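Local coordinates for protein RsfP (Uncultured bacterium, PDB 4GLJ) that probably cleaves 5'-methylthioadenosine with phosphate, as a trimeric methylthioadenosine phosphorylase of the phosphorylase superfamily, and binds the dye rhodamine B, at residues V94-L106 and R189-E203. Numbering follows the deposited sequence.
With RHB (N-[9-(2-carboxyphenyl)-6-(diethylamino)-3H-xanthen-3-ylidene]-N-ethylethanaminium), chain C; PO4 (phosphate ion), chain D.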
# COMPACT_ATOMS: atom_id res chain seq x y z
N VAL A 94 -20.56 16.97 -3.02
CA VAL A 94 -19.92 17.42 -1.82
C VAL A 94 -19.84 16.21 -0.88
O VAL A 94 -20.81 15.66 -0.44
CB VAL A 94 -20.66 18.58 -1.09
CG1 VAL A 94 -19.89 18.99 0.19
CG2 VAL A 94 -20.74 19.78 -2.03
N SER A 95 -18.62 15.87 -0.51
CA SER A 95 -18.36 14.76 0.42
C SER A 95 -18.21 15.43 1.80
O SER A 95 -17.46 16.41 1.98
CB SER A 95 -16.99 14.14 0.08
OG SER A 95 -16.44 13.57 1.29
N VAL A 96 -18.89 14.92 2.77
CA VAL A 96 -18.86 15.49 4.08
C VAL A 96 -18.28 14.45 4.98
O VAL A 96 -18.88 13.38 5.13
CB VAL A 96 -20.27 15.90 4.57
CG1 VAL A 96 -20.09 16.50 5.97
CG2 VAL A 96 -20.93 16.90 3.57
N SER A 97 -17.07 14.70 5.49
CA SER A 97 -16.28 13.66 6.16
C SER A 97 -15.67 14.07 7.50
O SER A 97 -15.14 15.19 7.62
CB SER A 97 -15.13 13.30 5.25
OG SER A 97 -15.74 12.78 4.10
N ALA A 98 -15.68 13.13 8.46
CA ALA A 98 -15.09 13.38 9.77
C ALA A 98 -13.59 13.16 9.58
O ALA A 98 -13.17 12.18 8.88
CB ALA A 98 -15.63 12.40 10.82
N VAL A 99 -12.78 14.06 10.16
CA VAL A 99 -11.33 13.90 10.05
C VAL A 99 -10.65 14.17 11.38
O VAL A 99 -11.22 14.75 12.34
CB VAL A 99 -10.67 14.85 8.99
CG1 VAL A 99 -11.17 14.47 7.59
CG2 VAL A 99 -10.85 16.33 9.39
N GLY A 100 -9.43 13.67 11.47
CA GLY A 100 -8.56 14.03 12.57
C GLY A 100 -7.67 15.15 12.16
O GLY A 100 -7.28 15.27 11.01
N SER A 101 -7.28 15.99 13.11
CA SER A 101 -6.37 17.09 12.78
C SER A 101 -4.92 16.69 13.01
O SER A 101 -4.59 16.04 14.03
CB SER A 101 -6.64 18.31 13.69
OG SER A 101 -5.51 19.22 13.63
N LEU A 102 -4.06 17.06 12.09
CA LEU A 102 -2.60 16.90 12.28
C LEU A 102 -1.91 18.23 12.58
O LEU A 102 -0.69 18.30 12.66
CB LEU A 102 -2.00 16.31 10.98
CG LEU A 102 -2.50 14.91 10.57
CD1 LEU A 102 -2.11 14.55 9.14
CD2 LEU A 102 -1.97 13.86 11.59
N GLN A 103 -2.65 19.31 12.84
CA GLN A 103 -2.05 20.63 12.95
C GLN A 103 -2.72 21.34 14.15
O GLN A 103 -3.97 21.32 14.31
CB GLN A 103 -2.29 21.45 11.65
CG GLN A 103 -1.69 20.89 10.36
CD GLN A 103 -0.16 20.79 10.45
OE1 GLN A 103 0.45 21.55 11.19
NE2 GLN A 103 0.46 19.80 9.76
N GLU A 104 -1.88 21.94 14.98
CA GLU A 104 -2.36 22.72 16.15
C GLU A 104 -3.51 23.70 15.89
O GLU A 104 -4.44 23.88 16.70
CB GLU A 104 -1.20 23.48 16.76
CG GLU A 104 -1.59 23.97 18.13
CD GLU A 104 -2.15 22.84 19.02
OE1 GLU A 104 -1.51 21.75 19.12
OE2 GLU A 104 -3.25 23.07 19.62
N THR A 105 -3.42 24.39 14.78
CA THR A 105 -4.40 25.42 14.47
C THR A 105 -5.71 24.86 13.90
O THR A 105 -6.67 25.61 13.77
CB THR A 105 -3.84 26.35 13.41
OG1 THR A 105 -3.35 25.51 12.37
CG2 THR A 105 -2.71 27.20 14.04
N LEU A 106 -5.76 23.57 13.53
CA LEU A 106 -7.05 22.95 13.14
C LEU A 106 -7.63 22.21 14.34
O LEU A 106 -7.16 21.09 14.71
CB LEU A 106 -6.88 21.98 11.96
CG LEU A 106 -6.05 22.59 10.83
CD1 LEU A 106 -5.76 21.55 9.77
CD2 LEU A 106 -6.79 23.73 10.20
N ARG A 189 2.52 14.38 9.31
CA ARG A 189 2.97 15.77 9.52
C ARG A 189 4.21 16.16 8.71
O ARG A 189 4.29 17.31 8.16
CB ARG A 189 3.16 16.11 11.03
CG ARG A 189 1.88 16.01 11.89
CD ARG A 189 2.09 16.34 13.41
NE ARG A 189 3.07 17.42 13.57
CZ ARG A 189 2.82 18.73 13.66
NH1 ARG A 189 1.57 19.23 13.65
NH2 ARG A 189 3.85 19.58 13.79
N GLN A 190 5.22 15.26 8.62
CA GLN A 190 6.45 15.57 7.91
C GLN A 190 6.13 15.64 6.38
O GLN A 190 6.81 16.35 5.61
CB GLN A 190 7.52 14.50 8.27
CG GLN A 190 8.73 14.47 7.36
CD GLN A 190 9.68 13.32 7.70
OE1 GLN A 190 9.85 12.97 8.87
NE2 GLN A 190 10.28 12.73 6.68
N MET A 191 5.08 14.94 5.95
CA MET A 191 4.68 14.96 4.52
C MET A 191 3.82 16.20 4.26
O MET A 191 3.32 16.34 3.18
CB MET A 191 3.80 13.76 4.15
CG MET A 191 4.48 12.40 4.17
SD MET A 191 3.27 11.07 4.39
CE MET A 191 1.96 11.47 3.31
N GLN A 192 3.63 17.05 5.26
CA GLN A 192 2.81 18.30 5.16
C GLN A 192 1.32 18.02 5.01
O GLN A 192 0.64 18.80 4.37
CB GLN A 192 3.19 19.14 3.95
CG GLN A 192 4.66 19.21 3.63
CD GLN A 192 5.34 20.20 4.50
OE1 GLN A 192 5.64 21.29 4.05
NE2 GLN A 192 5.55 19.84 5.76
N ALA A 193 0.82 16.91 5.50
CA ALA A 193 -0.59 16.70 5.51
C ALA A 193 -1.17 17.47 6.73
O ALA A 193 -0.50 17.58 7.76
CB ALA A 193 -0.89 15.22 5.64
N ASP A 194 -2.46 17.85 6.67
CA ASP A 194 -3.09 18.71 7.68
C ASP A 194 -4.21 18.00 8.44
O ASP A 194 -4.45 18.29 9.61
CB ASP A 194 -3.65 19.94 6.96
CG ASP A 194 -2.54 20.77 6.31
OD1 ASP A 194 -2.54 20.96 5.07
OD2 ASP A 194 -1.61 21.21 7.07
N ILE A 195 -4.91 17.11 7.75
CA ILE A 195 -6.02 16.34 8.28
C ILE A 195 -5.90 14.89 7.72
O ILE A 195 -5.31 14.68 6.67
CB ILE A 195 -7.37 16.97 7.92
CG1 ILE A 195 -7.58 17.04 6.39
CG2 ILE A 195 -7.49 18.36 8.60
CD1 ILE A 195 -8.91 17.62 5.91
N ILE A 196 -6.51 13.96 8.46
CA ILE A 196 -6.49 12.56 8.20
C ILE A 196 -7.87 11.97 8.21
O ILE A 196 -8.67 12.14 9.17
CB ILE A 196 -5.52 11.82 9.19
CG1 ILE A 196 -5.53 10.28 8.93
CG2 ILE A 196 -5.85 12.13 10.65
CD1 ILE A 196 -4.20 9.69 9.31
N GLY A 197 -8.17 11.21 7.17
CA GLY A 197 -9.47 10.53 7.15
C GLY A 197 -9.28 9.15 6.49
O GLY A 197 -8.15 8.76 6.22
N MET A 198 -10.37 8.39 6.31
CA MET A 198 -10.24 6.99 5.80
C MET A 198 -11.06 6.76 4.56
O MET A 198 -11.10 5.62 4.05
CB MET A 198 -10.67 6.01 6.91
CG MET A 198 -9.82 6.15 8.19
SD MET A 198 -10.28 4.90 9.39
CE MET A 198 -9.18 5.35 10.71
N THR A 199 -11.78 7.80 4.10
CA THR A 199 -12.83 7.48 3.08
C THR A 199 -12.74 8.25 1.72
O THR A 199 -13.34 7.77 0.72
CB THR A 199 -14.27 7.75 3.65
OG1 THR A 199 -14.32 9.13 4.10
CG2 THR A 199 -14.57 6.86 4.79
N ASN A 200 -12.08 9.41 1.68
CA ASN A 200 -12.21 10.23 0.48
C ASN A 200 -11.35 9.74 -0.69
O ASN A 200 -11.52 10.21 -1.82
CB ASN A 200 -12.06 11.72 0.81
CG ASN A 200 -13.34 12.28 1.53
OD1 ASN A 200 -13.76 13.38 1.24
ND2 ASN A 200 -14.05 11.43 2.33
N MET A 201 -10.51 8.73 -0.45
CA MET A 201 -9.90 7.92 -1.52
C MET A 201 -10.41 6.50 -1.34
O MET A 201 -10.34 5.97 -0.24
CB MET A 201 -8.37 7.97 -1.46
CG MET A 201 -7.78 9.32 -1.86
SD MET A 201 -7.90 9.47 -3.68
CE MET A 201 -7.09 11.05 -3.95
N PRO A 202 -10.89 5.84 -2.40
CA PRO A 202 -10.72 6.24 -3.82
C PRO A 202 -11.89 7.09 -4.34
O PRO A 202 -11.90 7.37 -5.51
CB PRO A 202 -10.70 4.88 -4.54
CG PRO A 202 -11.69 4.09 -3.73
CD PRO A 202 -11.34 4.43 -2.29
N GLU A 203 -12.77 7.54 -3.44
CA GLU A 203 -14.01 8.30 -3.85
C GLU A 203 -13.65 9.47 -4.75
O GLU A 203 -14.29 9.63 -5.81
CB GLU A 203 -14.73 8.78 -2.61
CG GLU A 203 -16.23 8.89 -2.69
CD GLU A 203 -16.81 9.25 -1.33
OE1 GLU A 203 -16.64 10.44 -0.92
OE2 GLU A 203 -17.35 8.35 -0.62
O2 RHB C . -10.92 12.02 18.10
C26 RHB C . -12.04 11.81 18.63
C19 RHB C . -13.00 10.99 17.82
C14 RHB C . -12.51 10.30 16.74
C15 RHB C . -13.37 9.52 15.96
C16 RHB C . -14.73 9.46 16.24
C17 RHB C . -15.23 10.17 17.32
C18 RHB C . -14.37 10.93 18.09
C9 RHB C . -11.06 10.30 16.43
C8 RHB C . -10.07 10.22 17.52
C13 RHB C . -10.54 10.20 18.82
C12 RHB C . -9.65 10.15 19.88
C11 RHB C . -8.28 10.11 19.65
N1 RHB C . -7.45 10.06 20.80
C35 RHB C . -7.79 8.89 21.63
C36 RHB C . -8.57 9.28 22.87
C22 RHB C . -6.00 10.02 20.49
C23 RHB C . -5.28 9.03 21.39
C10 RHB C . -7.80 10.14 18.32
C7 RHB C . -8.70 10.18 17.23
O1 RHB C . -8.27 10.22 15.89
C1 RHB C . -9.16 10.28 14.81
C2 RHB C . -10.55 10.31 15.04
C6 RHB C . -8.73 10.30 13.47
C5 RHB C . -9.71 10.36 12.46
C4 RHB C . -11.07 10.41 12.71
C3 RHB C . -11.50 10.38 14.01
N2 RHB C . -9.35 10.31 11.13
C24 RHB C . -8.21 9.42 11.20
C25 RHB C . -8.41 8.37 10.15
C33 RHB C . -10.34 9.45 10.47
C34 RHB C . -11.71 10.11 10.44
O3 RHB C . -12.34 12.30 19.75
P PO4 D . -16.18 9.49 7.08
O1 PO4 D . -15.76 8.66 8.27
O2 PO4 D . -16.90 10.65 7.72
O3 PO4 D . -14.91 9.85 6.40
O4 PO4 D . -17.12 8.75 6.14
O HOH W 1 3.16 19.53 9.12
O HOH W 2 0.86 22.01 14.47
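Val99 lays its CG2 methyl against CB of Ile195 at 3.8 Å, the two branched chains meeting at a slant, and CD1 of Leu106 reaches the CG2 methyl of the same isoleucine. Beta-branched residues suit the antiparallel pairing of the long strand ending at Ser101 with the three-residue strand 195-197, joined through reciprocal bonds between Gly100 and Ile196; the Gly100 N to Ile196 O bond (2.9 Å) lies in the carbonyl plane. Gly100 suits its place because a CB there would crowd Ile196 CG2 and collide with the xanthene of rhodamine B. Beyond the strand, Leu102 sets CD1 on the Ala193 methyl, while its carbonyl O takes a short bond from Arg189 NH1 (2.6 Å). A bend at chi3 (36°) turns that guanidinium so the oxygen meets it near its edge, 18° out of plane. Gln103, folded at chi2 (-61°), sends NE2 to Ala193 O at 3.1 Å, with the acceptor in the amide plane.

At the other end, Asn200 suits its buried place by offering both an acceptor and a donor: Ser95 OG donates to OD1 (2.7 Å), and ND2 donates to Ser97 OG (2.8 Å), which itself donates to Ser95 OG. Thr216 also bonds OD1. Replacing this amide by an alanine removes both groups, and the two serine hydroxyls would probably be left without their amide partner. Ala98 N and Thr199 OG1 both bind phosphate, helped by Ser22, Arg64 and His65. The ion, probably from the crystallisation liquor, thus meets donors from both segments, consistent with the phosphate site of a phosphorylase, next to a buried cluster of Asn200, Ser95 and Ser97.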